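Arginine kinase (Cydia pomonella granulosis virus, PDB 6VVG) probably acts as an ATP-binding serine/threonine protein kinase of a granulovirus, despite the arginine kinase name, and here carries AMP in its nucleotide pocket. Local coordinates at residues W196-L207 with A249-A258. Sequence-based numbering, arbitrary orientation.
Sequences WWAVGVVAYEIL and ANDFVRRMLA
Leu257 and Met256 straddle Gly200, and the shortest CA-CA distance between the two segments, 5.1 Å, joins Gly200 and Met256. With no side chain at Gly200, Met256 CB sits 3.9 Å from Gly200 CA and Leu257 CD1 lies against the Gly200 carbonyl. Leu257, the first residue to leave helical geometry, drives CD2 over the middle of the Trp197 six-membered ring, a CH-pi contact 3.9 Å from the centroid and only 10° off the ring normal. The indole reaches this position because CG stands anti to the backbone N (chi1 179°), which swings the ring toward the end of the other helix although the CB points away from it. Ala258 O meets the same ring at its edge, 3.5 Å from Trp197 CZ3, and also accepts a hydrogen bond from Arg264 NE. Met256 CG, anti to its carbonyl carbon, lies over the Phe252 ring face, and further bends at chi2 and chi3 carry CE to 3.2 Å from Trp196 O. Ala203 CB touches the edge of that Phe252 ring. Farther along, Val253 forks: CG1 packs against Leu207 CD1 at 3.8 Å, while CG2 abuts Tyr204 CD2 at 3.7 Å. The Tyr204 hydroxyl hydrogen-bonds to Pro240 O. No hydrogen bond links the two segments; roughly antiparallel, with 146° between their N-to-C helix directions, they hold together by apolar packing. Helix 115-133 (alpha E) also touches Val199, Ala203 and Leu207, completing the buried core characteristic of the protein kinase C-lobe, with 192-208 as alpha F and 247-256 as alpha H.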
loop_
_atom_site.group_PDB
_atom_site.type_symbol
_atom_site.label_atom_id
_atom_site.label_comp_id
_atom_site.label_asym_id
_atom_site.label_seq_id
_atom_site.Cartn_x
_atom_site.Cartn_y
_atom_site.Cartn_z
ATOM N N TRP A 196 -5.077 -10.832 14.435
ATOM C CA TRP A 196 -5.201 -11.190 15.843
ATOM C C TRP A 196 -5.557 -12.661 16.009
ATOM O O TRP A 196 -5.062 -13.322 16.928
ATOM C CB TRP A 196 -6.237 -10.293 16.522
ATOM C CG TRP A 196 -5.814 -8.850 16.547
ATOM C CD1 TRP A 196 -6.599 -7.759 16.313
ATOM C CD2 TRP A 196 -4.496 -8.346 16.807
ATOM N NE1 TRP A 196 -5.854 -6.609 16.421
ATOM C CE2 TRP A 196 -4.560 -6.943 16.722
ATOM C CE3 TRP A 196 -3.269 -8.946 17.111
ATOM C CZ2 TRP A 196 -3.446 -6.132 16.927
ATOM C CZ3 TRP A 196 -2.166 -8.140 17.311
ATOM C CH2 TRP A 196 -2.261 -6.748 17.221
ATOM N N TRP A 197 -6.410 -13.193 15.131
ATOM C CA TRP A 197 -6.722 -14.619 15.184
ATOM C C TRP A 197 -5.467 -15.454 14.965
ATOM O O TRP A 197 -5.205 -16.412 15.702
ATOM C CB TRP A 197 -7.785 -14.967 14.140
ATOM C CG TRP A 197 -8.143 -16.420 14.100
ATOM C CD1 TRP A 197 -7.510 -17.402 13.394
ATOM C CD2 TRP A 197 -9.228 -17.054 14.787
ATOM N NE1 TRP A 197 -8.131 -18.610 13.604
ATOM C CE2 TRP A 197 -9.188 -18.424 14.456
ATOM C CE3 TRP A 197 -10.225 -16.599 15.653
ATOM C CZ2 TRP A 197 -10.110 -19.338 14.956
ATOM C CZ3 TRP A 197 -11.139 -17.509 16.149
ATOM C CH2 TRP A 197 -11.076 -18.864 15.799
ATOM N N ALA A 198 -4.674 -15.101 13.952
ATOM C CA ALA A 198 -3.423 -15.813 13.711
ATOM C C ALA A 198 -2.490 -15.697 14.909
ATOM O O ALA A 198 -1.803 -16.662 15.265
ATOM C CB ALA A 198 -2.748 -15.277 12.448
ATOM N N VAL A 199 -2.442 -14.522 15.540
ATOM C CA VAL A 199 -1.668 -14.385 16.770
ATOM C C VAL A 199 -2.158 -15.384 17.809
ATOM O O VAL A 199 -1.361 -16.015 18.515
ATOM C CB VAL A 199 -1.743 -12.941 17.300
ATOM C CG1 VAL A 199 -1.200 -12.880 18.723
ATOM C CG2 VAL A 199 -0.981 -11.997 16.386
ATOM N N GLY A 200 -3.477 -15.542 17.918
ATOM C CA GLY A 200 -4.019 -16.518 18.846
ATOM C C GLY A 200 -3.536 -17.926 18.561
ATOM O O GLY A 200 -3.190 -18.673 19.478
ATOM N N VAL A 201 -3.508 -18.312 17.284
ATOM C CA VAL A 201 -3.011 -19.640 16.941
ATOM C C VAL A 201 -1.537 -19.762 17.305
ATOM O O VAL A 201 -1.103 -20.770 17.878
ATOM C CB VAL A 201 -3.250 -19.939 15.450
ATOM C CG1 VAL A 201 -2.665 -21.303 15.087
ATOM C CG2 VAL A 201 -4.736 -19.882 15.122
ATOM N N VAL A 202 -0.744 -18.741 16.976
ATOM C CA VAL A 202 0.671 -18.755 17.333
ATOM C C VAL A 202 0.838 -18.886 18.841
ATOM O O VAL A 202 1.680 -19.654 19.320
ATOM C CB VAL A 202 1.369 -17.491 16.797
ATOM C CG1 VAL A 202 2.797 -17.409 17.312
ATOM C CG2 VAL A 202 1.335 -17.469 15.278
ATOM N N ALA A 203 0.046 -18.136 19.611
ATOM C CA ALA A 203 0.165 -18.183 21.065
ATOM C C ALA A 203 -0.156 -19.576 21.588
ATOM O O ALA A 203 0.556 -20.115 22.443
ATOM C CB ALA A 203 -0.755 -17.135 21.697
ATOM N N TYR A 204 -1.230 -20.180 21.078
ATOM C CA TYR A 204 -1.553 -21.543 21.484
ATOM C C TYR A 204 -0.418 -22.498 21.140
ATOM O O TYR A 204 -0.093 -23.400 21.921
ATOM C CB TYR A 204 -2.850 -22.004 20.822
ATOM C CG TYR A 204 -3.420 -23.254 21.457
ATOM C CD1 TYR A 204 -2.879 -24.509 21.189
ATOM C CD2 TYR A 204 -4.483 -23.178 22.343
ATOM C CE1 TYR A 204 -3.389 -25.650 21.784
ATOM C CE2 TYR A 204 -5.004 -24.313 22.934
ATOM C CZ TYR A 204 -4.454 -25.542 22.653
ATOM O OH TYR A 204 -4.974 -26.671 23.244
ATOM N N GLU A 205 0.204 -22.307 19.978
ATOM C CA GLU A 205 1.218 -23.246 19.515
ATOM C C GLU A 205 2.487 -23.148 20.351
ATOM O O GLU A 205 3.049 -24.170 20.758
ATOM C CB GLU A 205 1.514 -23.002 18.037
ATOM C CG GLU A 205 0.385 -23.464 17.127
ATOM C CD GLU A 205 0.652 -23.202 15.662
ATOM O OE1 GLU A 205 0.992 -22.051 15.318
ATOM O OE2 GLU A 205 0.516 -24.148 14.858
ATOM N N ILE A 206 2.961 -21.930 20.625
ATOM C CA ILE A 206 4.192 -21.833 21.404
ATOM C C ILE A 206 3.948 -22.225 22.855
ATOM O O ILE A 206 4.834 -22.786 23.510
ATOM C CB ILE A 206 4.826 -20.434 21.309
ATOM C CG1 ILE A 206 3.858 -19.342 21.757
ATOM C CG2 ILE A 206 5.325 -20.176 19.897
ATOM C CD1 ILE A 206 4.510 -17.964 21.821
ATOM N N LEU A 207 2.757 -21.940 23.389
ATOM C CA LEU A 207 2.479 -22.289 24.778
ATOM C C LEU A 207 2.336 -23.795 24.951
ATOM O O LEU A 207 2.844 -24.367 25.924
ATOM C CB LEU A 207 1.213 -21.579 25.258
ATOM C CG LEU A 207 1.357 -20.105 25.632
ATOM C CD1 LEU A 207 -0.013 -19.448 25.764
ATOM C CD2 LEU A 207 2.156 -19.951 26.915
ATOM N N ALA A 249 -2.799 -18.053 31.181
ATOM C CA ALA A 249 -2.387 -18.388 29.821
ATOM C C ALA A 249 -3.489 -19.139 29.088
ATOM O O ALA A 249 -3.736 -18.897 27.901
ATOM C CB ALA A 249 -1.101 -19.213 29.847
ATOM N N ASN A 250 -4.159 -20.061 29.777
ATOM C CA ASN A 250 -5.268 -20.771 29.153
ATOM C C ASN A 250 -6.408 -19.816 28.831
ATOM O O ASN A 250 -6.920 -19.810 27.709
ATOM C CB ASN A 250 -5.743 -21.903 30.060
ATOM C CG ASN A 250 -4.956 -23.180 29.847
ATOM O OD1 ASN A 250 -5.033 -23.801 28.785
ATOM N ND2 ASN A 250 -4.185 -23.573 30.851
ATOM N N ASP A 251 -6.797 -18.973 29.789
ATOM C CA ASP A 251 -7.870 -18.020 29.525
ATOM C C ASP A 251 -7.536 -17.120 28.343
ATOM O O ASP A 251 -8.434 -16.723 27.591
ATOM C CB ASP A 251 -8.144 -17.176 30.770
ATOM C CG ASP A 251 -9.473 -16.455 30.700
ATOM O OD1 ASP A 251 -10.520 -17.134 30.712
ATOM O OD2 ASP A 251 -9.470 -15.209 30.625
ATOM N N PHE A 252 -6.254 -16.797 28.160
ATOM C CA PHE A 252 -5.850 -15.965 27.031
ATOM C C PHE A 252 -6.180 -16.641 25.706
ATOM O O PHE A 252 -6.832 -16.047 24.841
ATOM C CB PHE A 252 -4.354 -15.654 27.128
ATOM C CG PHE A 252 -3.849 -14.738 26.047
ATOM C CD1 PHE A 252 -4.199 -13.396 26.036
ATOM C CD2 PHE A 252 -3.020 -15.218 25.045
ATOM C CE1 PHE A 252 -3.735 -12.552 25.041
ATOM C CE2 PHE A 252 -2.555 -14.378 24.047
ATOM C CZ PHE A 252 -2.910 -13.045 24.048
ATOM N N VAL A 253 -5.749 -17.893 25.528
ATOM C CA VAL A 253 -5.910 -18.524 24.222
ATOM C C VAL A 253 -7.376 -18.841 23.959
ATOM O O VAL A 253 -7.848 -18.748 22.818
ATOM C CB VAL A 253 -5.018 -19.775 24.099
ATOM C CG1 VAL A 253 -3.550 -19.394 24.297
ATOM C CG2 VAL A 253 -5.441 -20.851 25.081
ATOM N N ARG A 254 -8.127 -19.208 25.002
ATOM C CA ARG A 254 -9.561 -19.408 24.813
ATOM C C ARG A 254 -10.195 -18.159 24.209
ATOM O O ARG A 254 -10.909 -18.225 23.202
ATOM C CB ARG A 254 -10.259 -19.736 26.136
ATOM C CG ARG A 254 -9.625 -20.799 27.008
ATOM C CD ARG A 254 -9.680 -22.199 26.385
ATOM N NE ARG A 254 -9.694 -23.236 27.417
ATOM C CZ ARG A 254 -10.515 -24.281 27.420
ATOM N NH1 ARG A 254 -10.462 -25.166 28.406
ATOM N NH2 ARG A 254 -11.377 -24.452 26.427
ATOM N N ARG A 255 -9.958 -17.004 24.841
ATOM C CA ARG A 255 -10.577 -15.758 24.404
ATOM C C ARG A 255 -9.956 -15.234 23.119
ATOM O O ARG A 255 -10.626 -14.516 22.371
ATOM C CB ARG A 255 -10.482 -14.712 25.522
ATOM C CG ARG A 255 -11.211 -15.151 26.796
ATOM C CD ARG A 255 -11.257 -14.083 27.888
ATOM N NE ARG A 255 -11.975 -14.572 29.066
ATOM C CZ ARG A 255 -13.228 -14.246 29.370
ATOM N NH1 ARG A 255 -13.906 -13.411 28.594
ATOM N NH2 ARG A 255 -13.801 -14.747 30.456
ATOM N N MET A 256 -8.704 -15.594 22.830
ATOM C CA MET A 256 -8.125 -15.219 21.544
ATOM C C MET A 256 -8.804 -15.958 20.395
ATOM O O MET A 256 -8.887 -15.427 19.282
ATOM C CB MET A 256 -6.624 -15.512 21.527
ATOM C CG MET A 256 -5.771 -14.557 22.337
ATOM S SD MET A 256 -5.754 -12.868 21.709
ATOM C CE MET A 256 -5.015 -13.095 20.089
ATOM N N LEU A 257 -9.293 -17.178 20.642
ATOM C CA LEU A 257 -9.790 -18.049 19.584
ATOM C C LEU A 257 -11.283 -18.327 19.713
ATOM O O LEU A 257 -11.785 -19.290 19.121
ATOM C CB LEU A 257 -9.001 -19.360 19.570
ATOM C CG LEU A 257 -7.508 -19.153 19.297
ATOM C CD1 LEU A 257 -6.687 -20.409 19.486
ATOM C CD2 LEU A 257 -7.324 -18.597 17.874
ATOM N N ALA A 258 -12.005 -17.498 20.461
ATOM C CA ALA A 258 -13.455 -17.608 20.523
ATOM C C ALA A 258 -14.047 -17.536 19.121
ATOM O O ALA A 258 -13.755 -16.613 18.358
ATOM C CB ALA A 258 -14.028 -16.491 21.396
#